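Long-range contacts in NRPS (PDB 6NKI), which is a Rossmann-fold portion of a fungal nonribosomal peptide synthetase (NRPS) that belongs to the male sterility protein family and binds NADPH: residues G21-L26 and D46-Y51; G31-H36 and W278-I283; S264-N269 and L317-F322. All coordinates share one frame; numbering follows the deposited sequence.

Overall arrangement
Contact 1 comes first along the chain. It pairs strands 22-27 and 47-54, closing a short loop that holds helix 32-43. The first segment of contact 2, 31-36, lies at the start of that helix, so contacts 1 and 2 cross. Contact 2 then spans 241 residues to reach helix 276-288. Contact 3 opens at 264-269, before contact 2 closes, and ends beyond it, so these two also cross. Contacts 1 and 3 follow in series, with centres about 41 Å apart. Contact 1 belongs to the parallel sheet, contact 2 joins two helices beside the bound NADPH, and contact 3 joins a loop to the start of helix 319-330.

Contact 1 of 3, residues G21-L26 and D46-Y51; sequences GKRLFL and DVSIVY
Arg23 lies against Ile49 across two neighbouring parallel strands. Its CB is 3.9 Å from Ile49 CG2. The next atom, Arg23 CG, comes closer, 3.5 Å from the same methyl. With chi1 at -73°, CG is anti to the carbonyl carbon, and the chain runs extended from there to NE. Arg23 NE still passes 4.1 Å from Ile49 CG2. At the tip, Ser48 OG sits over one face of the guanidinium, offset toward the rim, 3.8 Å from Arg23 NH1. Tyr51 OH lies at the guanidinium edge, near its plane.

Further along, the Phe25 and Tyr51 side chains cross at about a right angle. Tyr51 CB meets the Phe25 ring edge in plane, 3.7 Å from Phe25 CD1. Leu24 and Val50 lie side by side on the other face of the sheet, pointing the same way. Backbone hydrogen bonds join the strands, among them Tyr51 N to Leu24 O, 3.0 Å, and Leu26 N to Tyr51 O; Leu24 N to Ile49 O is weak. The register shifts by one between Lys22 and Arg23, with Ser48 as the extra residue of a beta bulge. Its details are doubtful, because the backbone there is modelled too close.

The pair forms a beta-alpha-beta unit with helix 32-43. That helix covers Leu24, Leu26 and Val50. Strand 122-125 flanks 22-27, and strand 84-88 flanks 47-54. Trp87 of strand 84-88 stacks on the Tyr51 ring.

Contact 2 of 3, residues G31-H36 and W278-I283; sequences GFLGTH and WVASLI. With NDP (NADPH dihydro-nicotinamide-adenine-dinucleotide phosphate), chain B.
His36 meets Ala280 through CB alone, with His36 CB 4.1 Å from Ala280 CB. Its imidazole turns away from helix 276-288 and back along its own helix. There His36 ND1 donates to Phe32 O at 3.0 Å. The acceptor is tilted 17° from the ring plane, and the donor stands above the carbonyl plane rather than on a lone pair. This bond probably limits the rotation of the ring. The second flat group, the Phe32 ring, lies beside the ligand. NADPH O7N approaches it obliquely, 3.7 Å from Phe32 CD2.

Leu33 carries most of the contact. With CG anti to the backbone N (chi1 -178°), the end of the side chain comes nearer to the other helix than its base does. Leu33 CD1 is 4.1 Å from Val279 CG2, and the two side chains cross at about a right angle. Leu33 and Ile283 instead reach tip to tip, CD2 to CD1. All the touching residues are buried, and no hydrogen bond links the segments. The short helix axes approach to 9.4 Å and cross at -58°. Beyond this contact, Ser281 and Leu282 pack on the second subunit.

On its far flank, Leu33 CB lies 4.0 Å from NADPH O3D. Gly31 N is 3.0 Å from NADPH O3B. Gly31 and Gly34 are the last two glycines of a GxxGxxG sequence that runs from the loop after strand 22-27 into the start of helix 32-43. This is the glycine-rich dinucleotide-binding loop characteristic of the NADP-binding Rossmann fold.

Contact 3 of 3, residues S264-N269 and L317-F322; sequences SDESDN and LNMSDF
Residues Glu266 to Asn269 form a type I beta turn, closed by Asn269 N to Glu266 O at 2.9 Å. This turn meets the point where strand 316-318 passes into helix 319-330. Two carbonyls of the turn accept hydrogen bonds from the first turn of the helix. Met319 N donates to Asn269 O at 3.0 Å. Ser320 N donates to Ser267 O at 3.1 Å. Asn318 occupies the N-cap position, but its side chain makes no capping bond. Two N-H groups at the helix start are therefore satisfied by main-chain oxygens from a distant loop.

The same loop leads into strand 270-275, which runs antiparallel to 316-318 in a small three-stranded mixed sheet. Leu317 is bonded to Leu271 there through the backbone. The Met319 N to Asn269 O bond lies just beyond this strand pairing, where the helix begins.

Among the side chains, Met319 points at the turn. Its chain is bent at chi2 and chi3 (-54° and -62°), and it crosses Glu266 obliquely. Met319 CE comes 3.7 Å from Glu266 OE2. Met319 CG lies 4.2 Å from Asn269 CB. The carboxylate of Glu266 is held from within its own segment. Glu266 OE1 accepts from Asn269 ND2 at 3.1 Å through its anti lone pair, and lies close to the plane of the amide. Ser267 OG lies 3.6 Å from Ser320 CB. One residue further along the helix, Asp321 turns away and forms a salt bridge with Arg396 of helix 389-410.

Contact 1 of 3, residues G21-L26 and D46-Y51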
loop_
_atom_site.group_PDB
_atom_site.type_symbol
_atom_site.label_atom_id
_atom_site.label_comp_id
_atom_site.label_asym_id
_atom_site.label_seq_id
_atom_site.Cartn_x
_atom_site.Cartn_y
_atom_site.Cartn_z
ATOM N N GLY A 21 -18.035 0.006 -23.885
ATOM C CA GLY A 21 -16.781 0.463 -23.320
ATOM C C GLY A 21 -16.896 1.819 -22.647
ATOM O O GLY A 21 -17.972 2.416 -22.625
ATOM N N LYS A 22 -15.782 2.311 -22.105
ATOM C CA LYS A 22 -15.742 3.551 -21.332
ATOM C C LYS A 22 -14.852 4.581 -22.012
ATOM O O LYS A 22 -13.711 4.285 -22.370
ATOM C CB LYS A 22 -15.231 3.299 -19.915
ATOM C CG LYS A 22 -16.149 2.506 -19.013
ATOM C CD LYS A 22 -17.292 3.367 -18.507
ATOM C CE LYS A 22 -18.048 2.675 -17.387
ATOM N NZ LYS A 22 -19.098 3.562 -16.831
ATOM N N ARG A 23 -15.390 5.789 -22.152
ATOM C CA ARG A 23 -14.623 6.918 -22.724
ATOM C C ARG A 23 -14.602 8.015 -21.660
ATOM O O ARG A 23 -15.691 8.384 -21.183
ATOM C CB ARG A 23 -15.292 7.405 -24.010
ATOM C CG ARG A 23 -15.113 6.470 -25.197
ATOM C CD ARG A 23 -16.094 6.736 -26.321
ATOM N NE ARG A 23 -15.513 6.338 -27.594
ATOM C CZ ARG A 23 -15.778 5.203 -28.226
ATOM N NH1 ARG A 23 -16.640 4.344 -27.709
ATOM N NH2 ARG A 23 -15.189 4.934 -29.377
ATOM N N LEU A 24 -13.413 8.491 -21.290
ATOM C CA LEU A 24 -13.332 9.574 -20.279
ATOM C C LEU A 24 -12.275 10.601 -20.678
ATOM O O LEU A 24 -11.426 10.308 -21.528
ATOM C CB LEU A 24 -13.164 9.041 -18.853
ATOM C CG LEU A 24 -11.905 8.234 -18.566
ATOM C CD1 LEU A 24 -10.728 9.160 -18.340
ATOM C CD2 LEU A 24 -12.124 7.348 -17.356
ATOM N N PHE A 25 -12.385 11.770 -20.065
ATOM C CA PHE A 25 -11.608 12.964 -20.378
ATOM C C PHE A 25 -10.762 13.368 -19.183
ATOM O O PHE A 25 -11.236 13.397 -18.042
ATOM C CB PHE A 25 -12.520 14.157 -20.831
ATOM C CG PHE A 25 -11.815 15.491 -20.859
ATOM C CD1 PHE A 25 -10.869 15.786 -21.843
ATOM C CD2 PHE A 25 -12.100 16.452 -19.897
ATOM C CE1 PHE A 25 -10.210 17.011 -21.852
ATOM C CE2 PHE A 25 -11.458 17.687 -19.906
ATOM C CZ PHE A 25 -10.515 17.966 -20.882
ATOM N N LEU A 26 -9.514 13.711 -19.466
ATOM C CA LEU A 26 -8.512 13.906 -18.434
ATOM C C LEU A 26 -7.709 15.160 -18.721
ATOM O O LEU A 26 -7.203 15.331 -19.830
ATOM C CB LEU A 26 -7.557 12.701 -18.377
ATOM C CG LEU A 26 -6.416 12.696 -17.365
ATOM C CD1 LEU A 26 -6.991 12.616 -15.959
ATOM C CD2 LEU A 26 -5.458 11.521 -17.654
ATOM N N ASP A 46 -12.373 -1.621 -19.030
ATOM C CA ASP A 46 -13.610 -0.952 -19.432
ATOM C C ASP A 46 -13.349 0.292 -20.268
ATOM O O ASP A 46 -14.135 0.602 -21.172
ATOM C CB ASP A 46 -14.466 -0.582 -18.217
ATOM C CG ASP A 46 -15.229 -1.760 -17.656
ATOM O OD1 ASP A 46 -15.504 -2.714 -18.420
ATOM O OD2 ASP A 46 -15.583 -1.719 -16.459
ATOM N N VAL A 47 -12.262 1.014 -19.992
ATOM C CA VAL A 47 -12.024 2.284 -20.662
ATOM C C VAL A 47 -11.662 2.040 -22.125
ATOM O O VAL A 47 -10.775 1.238 -22.445
ATOM C CB VAL A 47 -10.955 3.090 -19.910
ATOM C CG1 VAL A 47 -9.696 2.326 -19.838
ATOM C CG2 VAL A 47 -10.707 4.411 -20.608
ATOM N N SER A 48 -12.374 2.727 -23.025
ATOM C CA SER A 48 -12.267 2.508 -24.462
ATOM C C SER A 48 -11.432 3.562 -25.173
ATOM O O SER A 48 -10.935 3.289 -26.272
ATOM C CB SER A 48 -13.669 2.463 -25.082
ATOM O OG SER A 48 -13.623 2.339 -26.495
ATOM N N ILE A 49 -11.262 4.743 -24.580
ATOM C CA ILE A 49 -10.451 5.809 -25.165
ATOM C C ILE A 49 -10.211 6.789 -24.020
ATOM O O ILE A 49 -11.029 6.876 -23.096
ATOM C CB ILE A 49 -11.159 6.479 -26.377
ATOM C CG1 ILE A 49 -10.169 6.991 -27.437
ATOM C CG2 ILE A 49 -11.959 7.692 -25.948
ATOM C CD1 ILE A 49 -9.576 5.919 -28.350
ATOM N N VAL A 50 -9.105 7.530 -24.038
ATOM C CA VAL A 50 -8.942 8.622 -23.084
ATOM C C VAL A 50 -8.613 9.896 -23.849
ATOM O O VAL A 50 -7.756 9.890 -24.740
ATOM C CB VAL A 50 -7.861 8.331 -22.019
ATOM C CG1 VAL A 50 -7.716 9.512 -21.046
ATOM C CG2 VAL A 50 -8.179 7.053 -21.262
ATOM N N TYR A 51 -9.308 10.982 -23.504
ATOM C CA TYR A 51 -9.010 12.302 -24.045
ATOM C C TYR A 51 -8.211 13.067 -23.005
ATOM O O TYR A 51 -8.639 13.166 -21.850
ATOM C CB TYR A 51 -10.278 13.106 -24.379
ATOM C CG TYR A 51 -11.320 12.417 -25.221
ATOM C CD1 TYR A 51 -11.062 12.070 -26.536
ATOM C CD2 TYR A 51 -12.606 12.195 -24.720
ATOM C CE1 TYR A 51 -12.055 11.461 -27.334
ATOM C CE2 TYR A 51 -13.597 11.580 -25.506
ATOM C CZ TYR A 51 -13.310 11.224 -26.814
ATOM O OH TYR A 51 -14.261 10.618 -27.594
#

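Contact 2 of 3, residues G31-H36 and W278-I283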
loop_
_atom_site.group_PDB
_atom_site.type_symbol
_atom_site.label_atom_id
_atom_site.label_comp_id
_atom_site.label_asym_id
_atom_site.label_seq_id
_atom_site.Cartn_x
_atom_site.Cartn_y
_atom_site.Cartn_z
ATOM N N GLY A 31 1.191 16.062 -15.622
ATOM C CA GLY A 31 1.508 16.185 -14.223
ATOM C C GLY A 31 1.806 14.855 -13.584
ATOM O O GLY A 31 1.517 13.792 -14.135
ATOM N N PHE A 32 2.390 14.929 -12.390
ATOM C CA PHE A 32 2.971 13.745 -11.774
ATOM C C PHE A 32 1.890 12.704 -11.451
ATOM O O PHE A 32 1.904 11.588 -11.976
ATOM C CB PHE A 32 3.747 14.176 -10.529
ATOM C CG PHE A 32 4.473 13.061 -9.844
ATOM C CD1 PHE A 32 5.513 12.392 -10.492
ATOM C CD2 PHE A 32 4.173 12.735 -8.536
ATOM C CE1 PHE A 32 6.206 11.388 -9.869
ATOM C CE2 PHE A 32 4.876 11.751 -7.895
ATOM C CZ PHE A 32 5.890 11.058 -8.571
ATOM N N LEU A 33 0.954 13.076 -10.577
ATOM C CA LEU A 33 -0.298 12.352 -10.393
ATOM C C LEU A 33 -0.968 11.991 -11.712
ATOM O O LEU A 33 -1.342 10.834 -11.944
ATOM C CB LEU A 33 -1.249 13.205 -9.548
ATOM C CG LEU A 33 -2.585 12.540 -9.249
ATOM C CD1 LEU A 33 -2.391 11.118 -8.710
ATOM C CD2 LEU A 33 -3.287 13.413 -8.204
ATOM N N GLY A 34 -1.092 12.980 -12.601
ATOM C CA GLY A 34 -1.892 12.798 -13.797
ATOM C C GLY A 34 -1.368 11.717 -14.719
ATOM O O GLY A 34 -2.145 10.910 -15.243
ATOM N N THR A 35 -0.051 11.678 -14.932
ATOM C CA THR A 35 0.475 10.626 -15.794
ATOM C C THR A 35 0.199 9.243 -15.214
ATOM O O THR A 35 0.089 8.267 -15.971
ATOM C CB THR A 35 1.975 10.812 -16.042
ATOM O OG1 THR A 35 2.402 9.880 -17.044
ATOM C CG2 THR A 35 2.807 10.609 -14.754
ATOM N N HIS A 36 0.072 9.136 -13.883
ATOM C CA HIS A 36 -0.224 7.834 -13.292
ATOM C C HIS A 36 -1.701 7.490 -13.397
ATOM O O HIS A 36 -2.058 6.317 -13.621
ATOM C CB HIS A 36 0.241 7.766 -11.831
ATOM C CG HIS A 36 1.725 7.645 -11.688
ATOM N ND1 HIS A 36 2.547 8.731 -11.462
ATOM C CD2 HIS A 36 2.541 6.571 -11.795
ATOM C CE1 HIS A 36 3.803 8.328 -11.416
ATOM N NE2 HIS A 36 3.826 7.022 -11.617
ATOM N N TRP A 278 -1.120 4.637 -5.251
ATOM C CA TRP A 278 -2.250 4.392 -4.326
ATOM C C TRP A 278 -3.335 5.455 -4.505
ATOM O O TRP A 278 -4.498 5.074 -4.512
ATOM C CB TRP A 278 -1.781 4.299 -2.870
ATOM C CG TRP A 278 -0.698 3.295 -2.631
ATOM C CD1 TRP A 278 -0.565 2.075 -3.224
ATOM C CD2 TRP A 278 0.408 3.415 -1.718
ATOM N NE1 TRP A 278 0.550 1.436 -2.758
ATOM C CE2 TRP A 278 1.168 2.233 -1.831
ATOM C CE3 TRP A 278 0.837 4.401 -0.823
ATOM C CZ2 TRP A 278 2.331 2.022 -1.089
ATOM C CZ3 TRP A 278 1.979 4.184 -0.084
ATOM C CH2 TRP A 278 2.719 3.012 -0.218
ATOM N N VAL A 279 -2.970 6.726 -4.682
ATOM C CA VAL A 279 -3.989 7.755 -4.770
ATOM C C VAL A 279 -4.573 7.772 -6.179
ATOM O O VAL A 279 -5.786 7.934 -6.361
ATOM C CB VAL A 279 -3.381 9.102 -4.349
ATOM C CG1 VAL A 279 -3.066 9.100 -2.868
ATOM C CG2 VAL A 279 -2.103 9.323 -5.083
ATOM N N ALA A 280 -3.722 7.542 -7.175
ATOM C CA ALA A 280 -4.169 7.258 -8.523
ATOM C C ALA A 280 -5.223 6.156 -8.531
ATOM O O ALA A 280 -6.338 6.352 -9.031
ATOM C CB ALA A 280 -2.965 6.863 -9.382
ATOM N N SER A 281 -4.861 4.973 -8.010
ATOM C CA SER A 281 -5.780 3.839 -7.935
ATOM C C SER A 281 -7.077 4.246 -7.252
ATOM O O SER A 281 -8.180 3.898 -7.702
ATOM C CB SER A 281 -5.122 2.665 -7.178
ATOM O OG SER A 281 -5.959 1.497 -7.072
ATOM N N LEU A 282 -6.957 4.994 -6.154
ATOM C CA LEU A 282 -8.137 5.421 -5.417
ATOM C C LEU A 282 -8.979 6.428 -6.199
ATOM O O LEU A 282 -10.161 6.563 -5.910
ATOM C CB LEU A 282 -7.727 6.005 -4.058
ATOM C CG LEU A 282 -8.848 6.548 -3.160
ATOM C CD1 LEU A 282 -9.894 5.460 -2.957
ATOM C CD2 LEU A 282 -8.347 7.014 -1.814
ATOM N N ILE A 283 -8.402 7.146 -7.164
ATOM C CA ILE A 283 -9.193 8.093 -7.938
ATOM C C ILE A 283 -10.010 7.361 -8.987
ATOM O O ILE A 283 -11.194 7.661 -9.185
ATOM C CB ILE A 283 -8.297 9.184 -8.565
ATOM C CG1 ILE A 283 -7.800 10.180 -7.494
ATOM C CG2 ILE A 283 -9.049 9.910 -9.659
ATOM C CD1 ILE A 283 -6.541 10.937 -7.870
HETATM P PA NDP B . 2.992 20.642 -12.633
HETATM O O1A NDP B . 2.840 21.812 -11.704
HETATM O O2A NDP B . 3.662 20.843 -13.967
HETATM O O5B NDP B . 1.562 19.776 -12.847
HETATM C C5B NDP B . 0.533 20.676 -13.060
HETATM C C4B NDP B . -0.294 20.221 -14.265
HETATM O O4B NDP B . -1.178 21.314 -14.636
HETATM C C3B NDP B . 0.610 19.862 -15.433
HETATM O O3B NDP B . 0.042 18.800 -16.123
HETATM C C2B NDP B . 0.558 21.120 -16.374
HETATM O O2B NDP B . 0.684 20.846 -17.701
HETATM C C1B NDP B . -0.922 21.630 -16.020
HETATM N N9A NDP B . -1.087 23.114 -16.231
HETATM C C8A NDP B . -0.455 24.186 -15.558
HETATM N N7A NDP B . -0.845 25.406 -16.009
HETATM C C5A NDP B . -1.776 25.107 -17.029
HETATM C C6A NDP B . -2.542 25.924 -17.889
HETATM N N6A NDP B . -2.457 27.299 -17.827
HETATM N N1A NDP B . -3.388 25.384 -18.816
HETATM C C2A NDP B . -3.428 24.015 -18.839
HETATM N N3A NDP B . -2.782 23.112 -18.100
HETATM C C4A NDP B . -1.936 23.690 -17.177
HETATM O O3 NDP B . 3.961 19.549 -11.801
HETATM P PN NDP B . 3.587 19.512 -10.228
HETATM O O1N NDP B . 4.282 18.377 -9.584
HETATM O O2N NDP B . 3.633 20.897 -9.616
HETATM O O5D NDP B . 1.814 19.068 -9.945
HETATM C C5D NDP B . 1.429 17.813 -10.516
HETATM C C4D NDP B . 0.417 16.998 -9.573
HETATM O O4D NDP B . 1.054 16.615 -8.346
HETATM C C3D NDP B . -0.832 17.838 -9.173
HETATM O O3D NDP B . -1.996 17.178 -9.633
HETATM C C2D NDP B . -0.845 17.927 -7.621
HETATM O O2D NDP B . -2.077 17.534 -7.043
HETATM C C1D NDP B . 0.176 16.899 -7.210
HETATM N N1N NDP B . 1.148 17.348 -6.102
HETATM C C2N NDP B . 2.363 16.734 -6.143
HETATM C C3N NDP B . 3.351 17.022 -5.284
HETATM C C7N NDP B . 4.491 16.163 -5.505
HETATM O O7N NDP B . 4.944 15.828 -6.596
HETATM N N7N NDP B . 4.984 15.601 -4.373
HETATM C C4N NDP B . 3.232 18.095 -4.190
HETATM C C5N NDP B . 1.827 18.619 -4.100
HETATM C C6N NDP B . 0.863 18.262 -5.001
HETATM P P2B NDP B . 2.378 21.225 -18.408
HETATM O O1X NDP B . 2.193 20.661 -19.783
HETATM O O2X NDP B . 2.476 22.749 -18.285
HETATM O O3X NDP B . 3.168 20.411 -17.433
#

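Contact 3 of 3, residues S264-N269 and L317-F322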
loop_
_atom_site.group_PDB
_atom_site.type_symbol
_atom_site.label_atom_id
_atom_site.label_comp_id
_atom_site.label_asym_id
_atom_site.label_seq_id
_atom_site.Cartn_x
_atom_site.Cartn_y
_atom_site.Cartn_z
ATOM N N SER A 264 15.395 19.663 12.729
ATOM C CA SER A 264 15.037 18.568 13.623
ATOM C C SER A 264 14.092 18.990 14.742
ATOM O O SER A 264 13.813 18.180 15.638
ATOM C CB SER A 264 16.297 17.950 14.236
ATOM O OG SER A 264 15.950 16.952 15.182
ATOM N N ASP A 265 13.597 20.227 14.725
ATOM C CA ASP A 265 12.775 20.708 15.828
ATOM C C ASP A 265 11.307 20.356 15.672
ATOM O O ASP A 265 10.497 20.748 16.516
ATOM C CB ASP A 265 12.933 22.222 15.993
ATOM C CG ASP A 265 14.305 22.607 16.517
ATOM O OD1 ASP A 265 14.932 21.754 17.190
ATOM O OD2 ASP A 265 14.744 23.752 16.271
ATOM N N GLU A 266 10.947 19.608 14.640
ATOM C CA GLU A 266 9.567 19.219 14.403
ATOM C C GLU A 266 9.430 17.716 14.232
ATOM O O GLU A 266 8.581 17.257 13.466
ATOM C CB GLU A 266 9.021 19.912 13.167
ATOM C CG GLU A 266 9.803 19.547 11.925
ATOM C CD GLU A 266 9.083 19.967 10.686
ATOM O OE1 GLU A 266 7.929 20.425 10.834
ATOM O OE2 GLU A 266 9.667 19.855 9.583
ATOM N N SER A 267 10.264 16.936 14.930
ATOM C CA SER A 267 10.246 15.485 14.751
ATOM C C SER A 267 8.879 14.876 15.068
ATOM O O SER A 267 8.494 13.863 14.467
ATOM C CB SER A 267 11.332 14.839 15.605
ATOM O OG SER A 267 12.591 15.054 15.007
ATOM N N ASP A 268 8.123 15.485 15.974
ATOM C CA ASP A 268 6.820 14.948 16.326
ATOM C C ASP A 268 5.704 15.480 15.427
ATOM O O ASP A 268 4.555 15.059 15.580
ATOM C CB ASP A 268 6.524 15.247 17.802
ATOM C CG ASP A 268 5.534 14.266 18.424
ATOM O OD1 ASP A 268 5.002 13.395 17.699
ATOM O OD2 ASP A 268 5.328 14.346 19.657
ATOM N N ASN A 269 6.007 16.375 14.486
ATOM C CA ASN A 269 4.986 16.819 13.551
ATOM C C ASN A 269 4.689 15.747 12.516
ATOM O O ASN A 269 5.459 14.808 12.295
ATOM C CB ASN A 269 5.384 18.090 12.785
ATOM C CG ASN A 269 5.275 19.348 13.612
ATOM O OD1 ASN A 269 4.559 19.405 14.615
ATOM N ND2 ASN A 269 5.896 20.407 13.125
ATOM N N LEU A 317 3.834 10.355 7.619
ATOM C CA LEU A 317 4.915 9.980 8.518
ATOM C C LEU A 317 5.121 11.044 9.586
ATOM O O LEU A 317 4.806 12.220 9.387
ATOM C CB LEU A 317 6.222 9.815 7.746
ATOM C CG LEU A 317 6.345 8.696 6.721
ATOM C CD1 LEU A 317 7.590 8.886 5.855
ATOM C CD2 LEU A 317 6.380 7.328 7.417
ATOM N N ASN A 318 5.671 10.622 10.725
ATOM C CA ASN A 318 6.319 11.577 11.610
ATOM C C ASN A 318 7.532 12.154 10.899
ATOM O O ASN A 318 8.201 11.473 10.117
ATOM C CB ASN A 318 6.753 10.907 12.916
ATOM C CG ASN A 318 5.578 10.502 13.781
ATOM O OD1 ASN A 318 4.626 11.270 13.958
ATOM N ND2 ASN A 318 5.621 9.280 14.307
ATOM N N MET A 319 7.823 13.426 11.165
ATOM C CA MET A 319 9.008 14.013 10.553
ATOM C C MET A 319 10.305 13.319 10.995
ATOM O O MET A 319 11.234 13.170 10.188
ATOM C CB MET A 319 9.051 15.509 10.844
ATOM C CG MET A 319 7.970 16.267 10.084
ATOM S SD MET A 319 8.104 15.882 8.339
ATOM C CE MET A 319 9.726 16.511 7.952
ATOM N N SER A 320 10.394 12.878 12.258
ATOM C CA SER A 320 11.552 12.084 12.662
ATOM C C SER A 320 11.639 10.789 11.861
ATOM O O SER A 320 12.727 10.386 11.427
ATOM C CB SER A 320 11.504 11.773 14.154
ATOM O OG SER A 320 10.475 10.858 14.461
ATOM N N ASP A 321 10.502 10.128 11.641
ATOM C CA ASP A 321 10.509 8.901 10.859
ATOM C C ASP A 321 10.894 9.187 9.411
ATOM O O ASP A 321 11.627 8.411 8.781
ATOM C CB ASP A 321 9.126 8.251 10.957
ATOM C CG ASP A 321 9.121 6.783 10.556
ATOM O OD1 ASP A 321 10.182 6.227 10.181
ATOM O OD2 ASP A 321 8.033 6.179 10.634
ATOM N N PHE A 322 10.406 10.308 8.870
ATOM C CA PHE A 322 10.742 10.704 7.503
ATOM C C PHE A 322 12.255 10.891 7.334
ATOM O O PHE A 322 12.883 10.253 6.475
ATOM C CB PHE A 322 9.948 11.974 7.126
ATOM C CG PHE A 322 10.466 12.684 5.888
ATOM C CD1 PHE A 322 10.257 12.154 4.624
ATOM C CD2 PHE A 322 11.205 13.870 6.008
ATOM C CE1 PHE A 322 10.756 12.787 3.493
ATOM C CE2 PHE A 322 11.718 14.496 4.894
ATOM C CZ PHE A 322 11.476 13.948 3.619
#